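PDB 4LRU: glyoxalase 3 from Candida albicans, which converts methylglyoxal to D-lactate in a single glutathione-independent step, detoxifying methylglyoxal made by the cell's own metabolism. Local coordinates for residues 25-35 and 103-111; 139-148 and 186-195. All coordinates share one frame; numbering follows the deposited sequence.

Contact 1 (25-35 and 103-111); sequences TGVFVVEALHP and FFGSAGHGT
Phe-28 N donates to Ala-107 O over 2.9 Å, with an N-H...O angle of 169°, in the one backbone hydrogen bond that crosses from the approach to helix 29-42 to the loop after strand 102-105. The same oxygen is met by the CA-H of Val-27, and a matching CA-H contact runs the other way, from Gly-108 CA to Gly-26 O at 3.4 Å. Gly-108, which has no side chain, brings its CA directly against this oxygen. Next to it, the carboxylate of Glu-31 is carried in by an extended chain, CG anti to the carbonyl carbon (chi1 -66°), and sets OE1 3.0 Å from Ala-107 N and 3.2 Å from Gly-108 N. In the DJ-1/PfpI fold such loops lie at the C-terminal ends of the parallel strands, where the active site forms; the OE2 branch of Glu-31 points on to Cys-139, inferred to be an active-site residue. Farther along the helix, Pro-35 lies across the Phe-104 ring, its CB 3.9 Å from the ring centroid in a CH-pi contact over one face, while Pro-35 CG comes 3.4 Å from Phe-104 CZ. At the other end Thr-25 OG1 sits 3.4 Å from His-109 CB; this hydroxyl is hydrogen-bonded to Asp-58. Behind the first shell, Ser-106 OG bonds to Ala-10 O, tying the turn to strand 6-10, and Thr-111 OG1 and N both donate to Gly-108 O. His-109 NE2 is held by Glu-171, a further inferred active-site residue.

Contact 2 (139-148 and 186-195); sequences CHGPAIFENL and LTIKQVAEKE
Glu-146 turns CG anti to its own N (chi1 -173°) and runs on fully extended, which carries its carboxylate across Val-191 and Leu-186, at about a right angle to each, to the ammonium group of Lys-194. Lys-194 is likewise stretched out along its whole length and brings NZ 3.2 Å from Glu-146 OE2, a salt bridge that meets the oxygen on its anti side. The same NZ donates to Asn-147 OD1 at 3.0 Å, so one lysine joins two consecutive residues of the turn. Glu-195 instead bends at chi2 (-52°), folding its carboxylate back over the turn; Asn-147 N donates to OE2 at 2.9 Å, reaching it from above the carboxylate plane. This N-H belongs to a type II turn, Phe-145 to Leu-148. The other oxygen of Glu-146, OE1, accepts from a water that also donates to Leu-186 O, while Val-191 CG2 packs 3.7 Å from Glu-146 OE1. With Lys-194 on one oxygen and the water on the other, both ends of this buried carboxylate are engaged, and the nearby lysine probably favours its ionised form. Toward the start of the helix, Ile-188 reaches between the residues after strand 134-138: CG1 lies 3.5 Å from Cys-139 O, CD1 packs on His-140 O and Ala-143 N, and CG2 meets Pro-142 CB at 3.9 Å. The helix itself opens with a capping box, Gln-190 N to Thr-187 OG1 and Thr-187 N to Gln-190 OE1. Helix 188-195 thus backs the 3-10 turn that follows Cys-139 and His-140, both inferred to be active-site residues; the strand, cysteine and turn are consistent with the nucleophile elbow of the DJ-1 superfamily.

In the fold
From the N terminus, the chain passes strand 6-10 and a long loop before 25-35 leads into helix 29-42; contact 1 closes when strand 102-105 delivers 103-111, after strand 45-50 and helices 69-76 and 81-87. Contact 2 opens at 139, beyond helix 119-130 and strand 134-138, and closes at helix 188-195, enclosing helices 168-173 and 177-182. The two loops follow in series and neither nest nor cross. They meet around the inferred active site: Glu-31 and His-109 of contact 1 touch Cys-139 and His-140 of contact 2, and Thr-111 OG1 lies 3.3 Å from His-140 O, at most weakly bonded. They tie helix 29-42 to strand 102-105 and its loop, and helix 188-195 to the loop after strand 134-138.

Contact 1 (25-35 and 103-111)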
ATOM      1  N   THR A  25       4.323   0.216 -15.171  1.00 21.02           N
ATOM      2  CA  THR A  25       4.091   0.230 -13.742  1.00 20.14           C
ATOM      3  C   THR A  25       3.367  -1.030 -13.294  1.00 21.60           C
ATOM      4  O   THR A  25       3.024  -1.903 -14.115  1.00 19.48           O
ATOM      5  CB  THR A  25       3.342   1.501 -13.278  1.00 19.15           C
ATOM      6  OG1 THR A  25       3.450   1.626 -11.849  1.00 20.27           O
ATOM      7  CG2 THR A  25       1.876   1.462 -13.656  1.00 20.48           C
ATOM      8  N   GLY A  26       3.151  -1.105 -11.990  1.00 19.27           N
ATOM      9  CA  GLY A  26       2.651  -2.288 -11.308  1.00 19.86           C
ATOM     10  C   GLY A  26       3.059  -2.189  -9.861  1.00 18.39           C
ATOM     11  O   GLY A  26       3.108  -1.092  -9.312  1.00 18.93           O
ATOM     12  N   VAL A  27       3.342  -3.327  -9.243  1.00 18.31           N
ATOM     13  CA  VAL A  27       3.686  -3.393  -7.818  1.00 16.36           C
ATOM     14  C   VAL A  27       5.157  -3.017  -7.640  1.00 16.83           C
ATOM     15  O   VAL A  27       6.026  -3.576  -8.293  1.00 18.39           O
ATOM     16  CB  VAL A  27       3.448  -4.811  -7.287  1.00 19.61           C
ATOM     17  CG1 VAL A  27       3.883  -4.936  -5.821  1.00 19.54           C
ATOM     18  CG2 VAL A  27       1.985  -5.197  -7.468  1.00 18.73           C
ATOM     19  N   PHE A  28       5.422  -2.057  -6.755  1.00 17.13           N
ATOM     20  CA  PHE A  28       6.797  -1.666  -6.454  1.00 18.84           C
ATOM     21  C   PHE A  28       7.374  -2.657  -5.469  1.00 18.74           C
ATOM     22  O   PHE A  28       6.937  -2.708  -4.330  1.00 18.13           O
ATOM     23  CB  PHE A  28       6.843  -0.262  -5.860  1.00 17.81           C
ATOM     24  CG  PHE A  28       8.164   0.413  -6.050  1.00 19.14           C
ATOM     25  CD1 PHE A  28       9.225   0.140  -5.207  1.00 21.26           C
ATOM     26  CD2 PHE A  28       8.369   1.294  -7.110  1.00 23.24           C
ATOM     27  CE1 PHE A  28      10.461   0.722  -5.418  1.00 22.29           C
ATOM     28  CE2 PHE A  28       9.600   1.885  -7.320  1.00 23.85           C
ATOM     29  CZ  PHE A  28      10.646   1.605  -6.468  1.00 22.80           C
ATOM     30  N   VAL A  29       8.319  -3.475  -5.917  1.00 18.96           N
ATOM     31  CA  VAL A  29       8.676  -4.716  -5.213  1.00 19.04           C
ATOM     32  C   VAL A  29       8.817  -4.522  -3.705  1.00 18.58           C
ATOM     33  O   VAL A  29       8.162  -5.204  -2.940  1.00 17.79           O
ATOM     34  CB  VAL A  29       9.950  -5.347  -5.768  1.00 22.15           C
ATOM     35  CG1 VAL A  29      10.360  -6.555  -4.936  1.00 20.10           C
ATOM     36  CG2 VAL A  29       9.739  -5.779  -7.214  1.00 21.16           C
ATOM     37  N   VAL A  30       9.702  -3.632  -3.271  1.00 19.85           N
ATOM     38  CA  VAL A  30       9.989  -3.576  -1.838  1.00 19.51           C
ATOM     39  C   VAL A  30       8.836  -3.045  -0.993  1.00 19.24           C
ATOM     40  O   VAL A  30       8.819  -3.254   0.208  1.00 19.54           O
ATOM     41  CB  VAL A  30      11.277  -2.801  -1.491  1.00 20.37           C
ATOM     42  CG1 VAL A  30      12.504  -3.571  -1.968  1.00 20.75           C
ATOM     43  CG2 VAL A  30      11.244  -1.396  -2.061  1.00 21.52           C
ATOM     44  N   GLU A  31       7.842  -2.408  -1.619  1.00 18.56           N
ATOM     45  CA  GLU A  31       6.648  -1.991  -0.891  1.00 17.24           C
ATOM     46  C   GLU A  31       5.742  -3.135  -0.499  1.00 18.57           C
ATOM     47  O   GLU A  31       4.926  -2.988   0.400  1.00 19.57           O
ATOM     48  CB  GLU A  31       5.849  -0.960  -1.703  1.00 18.24           C
ATOM     49  CG  GLU A  31       6.634   0.320  -1.856  1.00 19.37           C
ATOM     50  CD  GLU A  31       5.920   1.389  -2.648  1.00 24.31           C
ATOM     51  OE1 GLU A  31       4.700   1.257  -2.900  1.00 20.55           O
ATOM     52  OE2 GLU A  31       6.603   2.377  -2.981  1.00 27.72           O
ATOM     53  N   ALA A  32       5.892  -4.265  -1.186  1.00 16.46           N
ATOM     54  CA  ALA A  32       5.328  -5.535  -0.770  1.00 18.23           C
ATOM     55  C   ALA A  32       6.304  -6.342   0.072  1.00 16.89           C
ATOM     56  O   ALA A  32       5.914  -6.911   1.098  1.00 19.59           O
ATOM     57  CB  ALA A  32       4.907  -6.341  -1.978  1.00 18.59           C
ATOM     58  N   LEU A  33       7.557  -6.419  -0.373  1.00 18.62           N
ATOM     59  CA  LEU A  33       8.553  -7.280   0.273  1.00 19.02           C
ATOM     60  C   LEU A  33       8.903  -6.809   1.693  1.00 19.37           C
ATOM     61  O   LEU A  33       8.884  -7.612   2.630  1.00 20.31           O
ATOM     62  CB  LEU A  33       9.803  -7.402  -0.601  1.00 19.73           C
ATOM     63  CG  LEU A  33      10.837  -8.484  -0.262  1.00 22.74           C
ATOM     64  CD1 LEU A  33      11.645  -8.885  -1.493  1.00 26.22           C
ATOM     65  CD2 LEU A  33      11.766  -8.021   0.847  1.00 25.79           C
ATOM     66  N   HIS A  34       9.223  -5.533   1.860  1.00 18.74           N
ATOM     67  CA  HIS A  34       9.607  -5.039   3.175  1.00 19.00           C
ATOM     68  C   HIS A  34       8.507  -5.238   4.217  1.00 19.47           C
ATOM     69  O   HIS A  34       8.769  -5.810   5.286  1.00 20.79           O
ATOM     70  CB  HIS A  34      10.056  -3.575   3.118  1.00 19.29           C
ATOM     71  CG  HIS A  34      11.381  -3.381   2.454  1.00 19.61           C
ATOM     72  ND1 HIS A  34      11.904  -2.134   2.199  1.00 20.59           N
ATOM     73  CD2 HIS A  34      12.297  -4.271   2.002  1.00 21.99           C
ATOM     74  CE1 HIS A  34      13.082  -2.261   1.617  1.00 20.59           C
ATOM     75  NE2 HIS A  34      13.351  -3.548   1.501  1.00 22.46           N
ATOM     76  N   PRO A  35       7.265  -4.814   3.909  1.00 17.69           N
ATOM     77  CA  PRO A  35       6.234  -5.013   4.920  1.00 19.57           C
ATOM     78  C   PRO A  35       5.951  -6.488   5.161  1.00 19.74           C
ATOM     79  O   PRO A  35       5.721  -6.898   6.300  1.00 19.69           O
ATOM     80  CB  PRO A  35       5.019  -4.268   4.348  1.00 20.27           C
ATOM     81  CG  PRO A  35       5.608  -3.255   3.416  1.00 20.64           C
ATOM     82  CD  PRO A  35       6.803  -3.932   2.824  1.00 18.21           C
ATOM     83  N   PHE A 103      -4.847  -4.121   7.468  1.00 16.84           N
ATOM     84  CA  PHE A 103      -4.832  -3.939   6.033  1.00 17.60           C
ATOM     85  C   PHE A 103      -3.619  -3.090   5.715  1.00 17.91           C
ATOM     86  O   PHE A 103      -3.439  -2.022   6.294  1.00 17.98           O
ATOM     87  CB  PHE A 103      -6.103  -3.232   5.560  1.00 18.46           C
ATOM     88  CG  PHE A 103      -6.168  -3.031   4.067  1.00 18.16           C
ATOM     89  CD1 PHE A 103      -5.510  -1.975   3.466  1.00 17.65           C
ATOM     90  CD2 PHE A 103      -6.899  -3.909   3.266  1.00 18.71           C
ATOM     91  CE1 PHE A 103      -5.598  -1.772   2.103  1.00 18.82           C
ATOM     92  CE2 PHE A 103      -6.973  -3.722   1.896  1.00 19.26           C
ATOM     93  CZ  PHE A 103      -6.324  -2.660   1.313  1.00 18.90           C
ATOM     94  N   PHE A 104      -2.776  -3.571   4.812  1.00 16.66           N
ATOM     95  CA  PHE A 104      -1.608  -2.793   4.364  1.00 16.16           C
ATOM     96  C   PHE A 104      -1.586  -2.676   2.841  1.00 16.76           C
ATOM     97  O   PHE A 104      -1.457  -3.677   2.138  1.00 17.51           O
ATOM     98  CB  PHE A 104      -0.318  -3.444   4.861  1.00 17.87           C
ATOM     99  CG  PHE A 104       0.903  -2.610   4.633  1.00 16.56           C
ATOM    100  CD1 PHE A 104       1.428  -2.451   3.359  1.00 16.89           C
ATOM    101  CD2 PHE A 104       1.536  -1.952   5.705  1.00 18.67           C
ATOM    102  CE1 PHE A 104       2.549  -1.668   3.146  1.00 18.57           C
ATOM    103  CE2 PHE A 104       2.650  -1.172   5.476  1.00 17.92           C
ATOM    104  CZ  PHE A 104       3.165  -1.038   4.205  1.00 20.14           C
ATOM    105  N   GLY A 105      -1.732  -1.457   2.341  1.00 16.18           N
ATOM    106  CA  GLY A 105      -1.674  -1.198   0.907  1.00 17.41           C
ATOM    107  C   GLY A 105      -0.269  -0.951   0.403  1.00 17.47           C
ATOM    108  O   GLY A 105       0.285   0.134   0.594  1.00 17.25           O
ATOM    109  N   SER A 106       0.341  -1.966  -0.204  1.00 15.86           N
ATOM    110  CA  SER A 106       1.553  -1.743  -0.980  1.00 16.05           C
ATOM    111  C   SER A 106       1.179  -0.938  -2.200  1.00 17.57           C
ATOM    112  O   SER A 106       0.004  -0.831  -2.528  1.00 18.59           O
ATOM    113  CB  SER A 106       2.230  -3.050  -1.399  1.00 17.23           C
ATOM    114  OG  SER A 106       1.541  -3.738  -2.451  1.00 18.74           O
ATOM    115  N   ALA A 107       2.160  -0.398  -2.895  1.00 17.19           N
ATOM    116  CA  ALA A 107       1.811   0.412  -4.043  1.00 16.41           C
ATOM    117  C   ALA A 107       2.771   0.256  -5.209  1.00 17.84           C
ATOM    118  O   ALA A 107       3.024  -0.865  -5.662  1.00 18.12           O
ATOM    119  CB  ALA A 107       1.603   1.858  -3.629  1.00 18.31           C
ATOM    120  N   GLY A 108       3.265   1.374  -5.729  1.00 17.15           N
ATOM    121  CA  GLY A 108       3.564   1.488  -7.136  1.00 17.85           C
ATOM    122  C   GLY A 108       2.454   2.273  -7.789  1.00 17.22           C
ATOM    123  O   GLY A 108       1.327   2.254  -7.307  1.00 18.45           O
ATOM    124  N   HIS A 109       2.768   2.969  -8.877  1.00 17.98           N
ATOM    125  CA  HIS A 109       1.800   3.864  -9.509  1.00 18.97           C
ATOM    126  C   HIS A 109       0.561   3.113 -10.017  1.00 18.30           C
ATOM    127  O   HIS A 109      -0.486   3.716 -10.225  1.00 18.13           O
ATOM    128  CB  HIS A 109       2.452   4.631 -10.655  1.00 20.09           C
ATOM    129  CG  HIS A 109       3.278   5.803 -10.215  1.00 21.73           C
ATOM    130  ND1 HIS A 109       4.591   5.680  -9.805  1.00 22.07           N
ATOM    131  CD2 HIS A 109       2.985   7.125 -10.137  1.00 20.55           C
ATOM    132  CE1 HIS A 109       5.067   6.873  -9.491  1.00 22.68           C
ATOM    133  NE2 HIS A 109       4.115   7.767  -9.689  1.00 21.81           N
ATOM    134  N   GLY A 110       0.663   1.805 -10.201  1.00 18.23           N
ATOM    135  CA  GLY A 110      -0.499   1.024 -10.635  1.00 19.39           C
ATOM    136  C   GLY A 110      -1.702   1.260  -9.730  1.00 20.13           C
ATOM    137  O   GLY A 110      -2.858   1.263 -10.189  1.00 18.53           O
ATOM    138  N   THR A 111      -1.463   1.462  -8.439  1.00 18.24           N
ATOM    139  CA  THR A 111      -2.563   1.649  -7.489  1.00 18.38           C
ATOM    140  C   THR A 111      -3.488   2.828  -7.842  1.00 19.36           C
ATOM    141  O   THR A 111      -4.656   2.835  -7.450  1.00 18.90           O
ATOM    142  CB  THR A 111      -2.071   1.904  -6.046  1.00 17.69           C
ATOM    143  OG1 THR A 111      -1.239   3.070  -6.023  1.00 18.72           O
ATOM    144  CG2 THR A 111      -1.317   0.726  -5.507  1.00 17.94           C
TER

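Contact 2 (139-148 and 186-195)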
ATOM      1  N   CYS A 139       3.179   5.077   0.010  1.00 22.42           N
ATOM      2  CA  CYS A 139       3.472   5.606  -1.332  1.00 22.33           C
ATOM      3  C   CYS A 139       2.187   6.057  -2.038  1.00 19.92           C
ATOM      4  O   CYS A 139       1.545   6.978  -1.562  1.00 18.38           O
ATOM      5  CB  CYS A 139       4.250   4.579  -2.140  1.00 21.07           C
ATOM      6  SG  CYS A 139       4.994   5.234  -3.648  1.00 33.20           S
ATOM      7  N   HIS A 140       1.768   5.408  -3.129  1.00 20.71           N
ATOM      8  CA  HIS A 140       0.430   5.706  -3.687  1.00 18.96           C
ATOM      9  C   HIS A 140      -0.680   4.852  -3.096  1.00 18.36           C
ATOM     10  O   HIS A 140      -1.857   4.998  -3.452  1.00 19.40           O
ATOM     11  CB  HIS A 140       0.419   5.591  -5.214  1.00 18.93           C
ATOM     12  CG  HIS A 140       1.302   6.588  -5.884  1.00 20.17           C
ATOM     13  ND1 HIS A 140       2.619   6.322  -6.187  1.00 22.53           N
ATOM     14  CD2 HIS A 140       1.094   7.883  -6.213  1.00 22.00           C
ATOM     15  CE1 HIS A 140       3.173   7.400  -6.708  1.00 21.30           C
ATOM     16  NE2 HIS A 140       2.271   8.363  -6.724  1.00 21.40           N
ATOM     17  N   GLY A 141      -0.297   3.962  -2.194  1.00 17.24           N
ATOM     18  CA  GLY A 141      -1.246   3.091  -1.505  1.00 18.87           C
ATOM     19  C   GLY A 141      -2.461   3.786  -0.923  1.00 16.19           C
ATOM     20  O   GLY A 141      -3.545   3.193  -0.879  1.00 17.83           O
ATOM     21  N   PRO A 142      -2.297   5.010  -0.394  1.00 16.27           N
ATOM     22  CA  PRO A 142      -3.454   5.713   0.159  1.00 16.10           C
ATOM     23  C   PRO A 142      -4.559   6.041  -0.844  1.00 16.92           C
ATOM     24  O   PRO A 142      -5.633   6.502  -0.452  1.00 18.43           O
ATOM     25  CB  PRO A 142      -2.839   6.976   0.767  1.00 16.68           C
ATOM     26  CG  PRO A 142      -1.476   6.524   1.168  1.00 17.70           C
ATOM     27  CD  PRO A 142      -1.036   5.654   0.025  1.00 16.26           C
ATOM     28  N   ALA A 143      -4.314   5.777  -2.121  1.00 19.04           N
ATOM     29  CA  ALA A 143      -5.394   5.792  -3.108  1.00 18.98           C
ATOM     30  C   ALA A 143      -6.524   4.842  -2.715  1.00 19.02           C
ATOM     31  O   ALA A 143      -7.654   5.030  -3.149  1.00 18.84           O
ATOM     32  CB  ALA A 143      -4.868   5.454  -4.495  1.00 19.01           C
ATOM     33  N   ILE A 144      -6.231   3.853  -1.871  1.00 17.64           N
ATOM     34  CA  ILE A 144      -7.272   2.968  -1.349  1.00 19.00           C
ATOM     35  C   ILE A 144      -8.354   3.734  -0.588  1.00 17.06           C
ATOM     36  O   ILE A 144      -9.502   3.295  -0.494  1.00 18.31           O
ATOM     37  CB  ILE A 144      -6.677   1.835  -0.484  1.00 17.19           C
ATOM     38  CG1 ILE A 144      -7.663   0.662  -0.376  1.00 18.16           C
ATOM     39  CG2 ILE A 144      -6.279   2.360   0.885  1.00 19.19           C
ATOM     40  CD1 ILE A 144      -7.807  -0.176  -1.624  1.00 18.26           C
ATOM     41  N   PHE A 145      -8.005   4.897  -0.056  1.00 18.39           N
ATOM     42  CA  PHE A 145      -8.957   5.677   0.721  1.00 18.73           C
ATOM     43  C   PHE A 145      -9.825   6.578  -0.153  1.00 18.71           C
ATOM     44  O   PHE A 145     -10.760   7.228   0.319  1.00 20.13           O
ATOM     45  CB  PHE A 145      -8.219   6.553   1.748  1.00 19.83           C
ATOM     46  CG  PHE A 145      -7.375   5.777   2.727  1.00 21.39           C
ATOM     47  CD1 PHE A 145      -7.944   4.831   3.554  1.00 21.47           C
ATOM     48  CD2 PHE A 145      -6.012   6.025   2.835  1.00 22.42           C
ATOM     49  CE1 PHE A 145      -7.178   4.129   4.471  1.00 22.64           C
ATOM     50  CE2 PHE A 145      -5.234   5.315   3.731  1.00 22.44           C
ATOM     51  CZ  PHE A 145      -5.817   4.361   4.545  1.00 23.24           C
ATOM     52  N   GLU A 146      -9.485   6.669  -1.432  1.00 18.17           N
ATOM     53  CA  GLU A 146     -10.271   7.463  -2.347  1.00 18.79           C
ATOM     54  C   GLU A 146     -11.623   6.774  -2.578  1.00 19.51           C
ATOM     55  O   GLU A 146     -11.683   5.572  -2.820  1.00 19.69           O
ATOM     56  CB  GLU A 146      -9.511   7.657  -3.670  1.00 19.98           C
ATOM     57  CG  GLU A 146     -10.202   8.628  -4.606  1.00 22.46           C
ATOM     58  CD  GLU A 146      -9.473   8.842  -5.919  1.00 24.46           C
ATOM     59  OE1 GLU A 146      -8.247   8.661  -5.951  1.00 22.54           O
ATOM     60  OE2 GLU A 146     -10.145   9.211  -6.913  1.00 26.71           O
ATOM     61  N   ASN A 147     -12.696   7.546  -2.459  1.00 22.36           N
ATOM     62  CA  ASN A 147     -14.071   7.032  -2.552  1.00 24.55           C
ATOM     63  C   ASN A 147     -14.469   6.086  -1.432  1.00 22.76           C
ATOM     64  O   ASN A 147     -15.459   5.356  -1.558  1.00 26.90           O
ATOM     65  CB  ASN A 147     -14.320   6.324  -3.889  1.00 22.96           C
ATOM     66  CG  ASN A 147     -13.898   7.155  -5.077  1.00 24.40           C
ATOM     67  OD1 ASN A 147     -14.246   8.332  -5.177  1.00 26.66           O
ATOM     68  ND2 ASN A 147     -13.161   6.540  -6.001  1.00 24.75           N
ATOM     69  N   LEU A 148     -13.739   6.090  -0.323  1.00 19.91           N
ATOM     70  CA  LEU A 148     -13.987   5.088   0.715  1.00 22.59           C
ATOM     71  C   LEU A 148     -14.701   5.683   1.917  1.00 22.42           C
ATOM     72  O   LEU A 148     -14.108   6.423   2.707  1.00 21.73           O
ATOM     73  CB  LEU A 148     -12.699   4.423   1.164  1.00 22.56           C
ATOM     74  CG  LEU A 148     -12.876   3.246   2.117  1.00 22.82           C
ATOM     75  CD1 LEU A 148     -13.843   2.219   1.535  1.00 27.34           C
ATOM     76  CD2 LEU A 148     -11.535   2.628   2.433  1.00 24.24           C
ATOM     77  N   LEU A 186      -5.289  10.979  -9.132  1.00 22.29           N
ATOM     78  CA  LEU A 186      -5.088  11.974  -8.086  1.00 21.33           C
ATOM     79  C   LEU A 186      -3.824  11.660  -7.308  1.00 21.51           C
ATOM     80  O   LEU A 186      -3.597  10.516  -6.925  1.00 22.51           O
ATOM     81  CB  LEU A 186      -6.270  12.001  -7.125  1.00 23.43           C
ATOM     82  CG  LEU A 186      -7.620  12.444  -7.695  1.00 25.69           C
ATOM     83  CD1 LEU A 186      -8.621  12.544  -6.557  1.00 27.77           C
ATOM     84  CD2 LEU A 186      -7.510  13.760  -8.440  1.00 28.16           C
ATOM     85  N   THR A 187      -3.020  12.689  -7.059  1.00 20.33           N
ATOM     86  CA  THR A 187      -1.917  12.559  -6.124  1.00 20.17           C
ATOM     87  C   THR A 187      -2.472  12.334  -4.731  1.00 19.28           C
ATOM     88  O   THR A 187      -3.642  12.579  -4.471  1.00 20.61           O
ATOM     89  CB  THR A 187      -1.040  13.823  -6.072  1.00 19.65           C
ATOM     90  OG1 THR A 187      -1.804  14.916  -5.545  1.00 21.81           O
ATOM     91  CG2 THR A 187      -0.522  14.166  -7.440  1.00 22.99           C
ATOM     92  N   ILE A 188      -1.627  11.894  -3.814  1.00 19.59           N
ATOM     93  CA  ILE A 188      -2.134  11.585  -2.500  1.00 18.55           C
ATOM     94  C   ILE A 188      -2.610  12.850  -1.784  1.00 18.66           C
ATOM     95  O   ILE A 188      -3.601  12.808  -1.047  1.00 20.64           O
ATOM     96  CB  ILE A 188      -1.144  10.761  -1.664  1.00 17.53           C
ATOM     97  CG1 ILE A 188      -0.865   9.394  -2.335  1.00 18.25           C
ATOM     98  CG2 ILE A 188      -1.693  10.554  -0.268  1.00 18.69           C
ATOM     99  CD1 ILE A 188      -2.113   8.674  -2.847  1.00 18.66           C
ATOM    100  N   LYS A 189      -1.929  13.969  -2.014  0.50 19.21           N
ATOM    101  CA  LYS A 189      -2.395  15.251  -1.513  0.50 21.40           C
ATOM    102  C   LYS A 189      -3.825  15.488  -2.001  0.50 21.23           C
ATOM    103  O   LYS A 189      -4.709  15.792  -1.210  0.50 22.20           O
ATOM    104  CB  LYS A 189      -1.476  16.384  -1.970  0.50 22.57           C
ATOM    105  CG  LYS A 189      -1.774  17.721  -1.307  0.50 26.04           C
ATOM    106  CD  LYS A 189      -0.748  18.775  -1.688  0.50 29.73           C
ATOM    107  CE  LYS A 189      -0.997  20.081  -0.953  0.50 31.84           C
ATOM    108  NZ  LYS A 189       0.076  21.084  -1.207  0.50 35.28           N
ATOM    109  N   GLN A 190      -4.047  15.305  -3.299  1.00 22.19           N
ATOM    110  CA  GLN A 190      -5.373  15.486  -3.898  1.00 21.67           C
ATOM    111  C   GLN A 190      -6.401  14.504  -3.315  1.00 21.75           C
ATOM    112  O   GLN A 190      -7.563  14.851  -3.128  1.00 23.46           O
ATOM    113  CB  GLN A 190      -5.292  15.321  -5.419  1.00 23.35           C
ATOM    114  CG  GLN A 190      -4.618  16.489  -6.125  1.00 24.86           C
ATOM    115  CD  GLN A 190      -4.536  16.284  -7.634  1.00 27.54           C
ATOM    116  OE1 GLN A 190      -4.052  15.256  -8.098  1.00 25.61           O
ATOM    117  NE2 GLN A 190      -5.032  17.253  -8.398  1.00 32.68           N
ATOM    118  N   VAL A 191      -5.979  13.280  -3.045  1.00 20.96           N
ATOM    119  CA  VAL A 191      -6.850  12.304  -2.374  1.00 20.85           C
ATOM    120  C   VAL A 191      -7.285  12.822  -1.014  1.00 23.18           C
ATOM    121  O   VAL A 191      -8.473  12.770  -0.673  1.00 21.82           O
ATOM    122  CB  VAL A 191      -6.187  10.929  -2.211  1.00 21.59           C
ATOM    123  CG1 VAL A 191      -7.044  10.008  -1.347  1.00 21.15           C
ATOM    124  CG2 VAL A 191      -5.931  10.286  -3.576  1.00 20.02           C
ATOM    125  N   ALA A 192      -6.325  13.306  -0.227  1.00 20.98           N
ATOM    126  CA  ALA A 192      -6.652  13.938   1.044  1.00 23.02           C
ATOM    127  C   ALA A 192      -7.649  15.091   0.846  1.00 22.52           C
ATOM    128  O   ALA A 192      -8.639  15.193   1.564  1.00 24.17           O
ATOM    129  CB  ALA A 192      -5.383  14.438   1.733  1.00 21.01           C
ATOM    130  N   GLU A 193      -7.408  15.967  -0.127  1.00 22.53           N
ATOM    131  CA  GLU A 193      -8.298  17.099  -0.348  1.00 24.77           C
ATOM    132  C   GLU A 193      -9.709  16.612  -0.670  1.00 24.04           C
ATOM    133  O   GLU A 193     -10.698  17.169  -0.185  1.00 24.77           O
ATOM    134  CB  GLU A 193      -7.783  17.986  -1.485  1.00 28.34           C
ATOM    135  CG  GLU A 193      -8.599  19.253  -1.694  1.00 36.22           C
ATOM    136  CD  GLU A 193      -8.366  19.908  -3.049  1.00 46.53           C
ATOM    137  OE1 GLU A 193      -7.624  19.335  -3.888  1.00 51.88           O
ATOM    138  OE2 GLU A 193      -8.942  20.995  -3.279  1.00 48.51           O
ATOM    139  N   LYS A 194      -9.797  15.588  -1.512  1.00 21.99           N
ATOM    140  CA  LYS A 194     -11.090  15.065  -1.951  1.00 22.68           C
ATOM    141  C   LYS A 194     -11.892  14.522  -0.768  1.00 22.33           C
ATOM    142  O   LYS A 194     -13.128  14.666  -0.706  1.00 23.68           O
ATOM    143  CB  LYS A 194     -10.859  13.949  -2.972  1.00 22.27           C
ATOM    144  CG  LYS A 194     -12.137  13.295  -3.486  1.00 25.66           C
ATOM    145  CD  LYS A 194     -11.841  12.219  -4.512  1.00 27.45           C
ATOM    146  CE  LYS A 194     -13.104  11.498  -4.951  1.00 33.11           C
ATOM    147  NZ  LYS A 194     -12.877  10.758  -6.226  1.00 40.43           N
ATOM    148  N   GLU A 195     -11.190  13.844   0.131  1.00 21.65           N
ATOM    149  CA  GLU A 195     -11.817  13.113   1.228  1.00 20.95           C
ATOM    150  C   GLU A 195     -11.964  13.943   2.508  1.00 23.31           C
ATOM    151  O   GLU A 195     -12.582  13.491   3.467  1.00 24.37           O
ATOM    152  CB  GLU A 195     -11.019  11.850   1.540  1.00 22.08           C
ATOM    153  CG  GLU A 195     -10.839  10.864   0.379  1.00 20.94           C
ATOM    154  CD  GLU A 195     -12.140  10.473  -0.297  1.00 26.09           C
ATOM    155  OE1 GLU A 195     -13.175  10.362   0.412  1.00 25.33           O
ATOM    156  OE2 GLU A 195     -12.127  10.259  -1.545  1.00 22.53           O
TER
HETATM  157  O   HOH W   1      -5.347   8.386  -6.438  1.00 21.70           O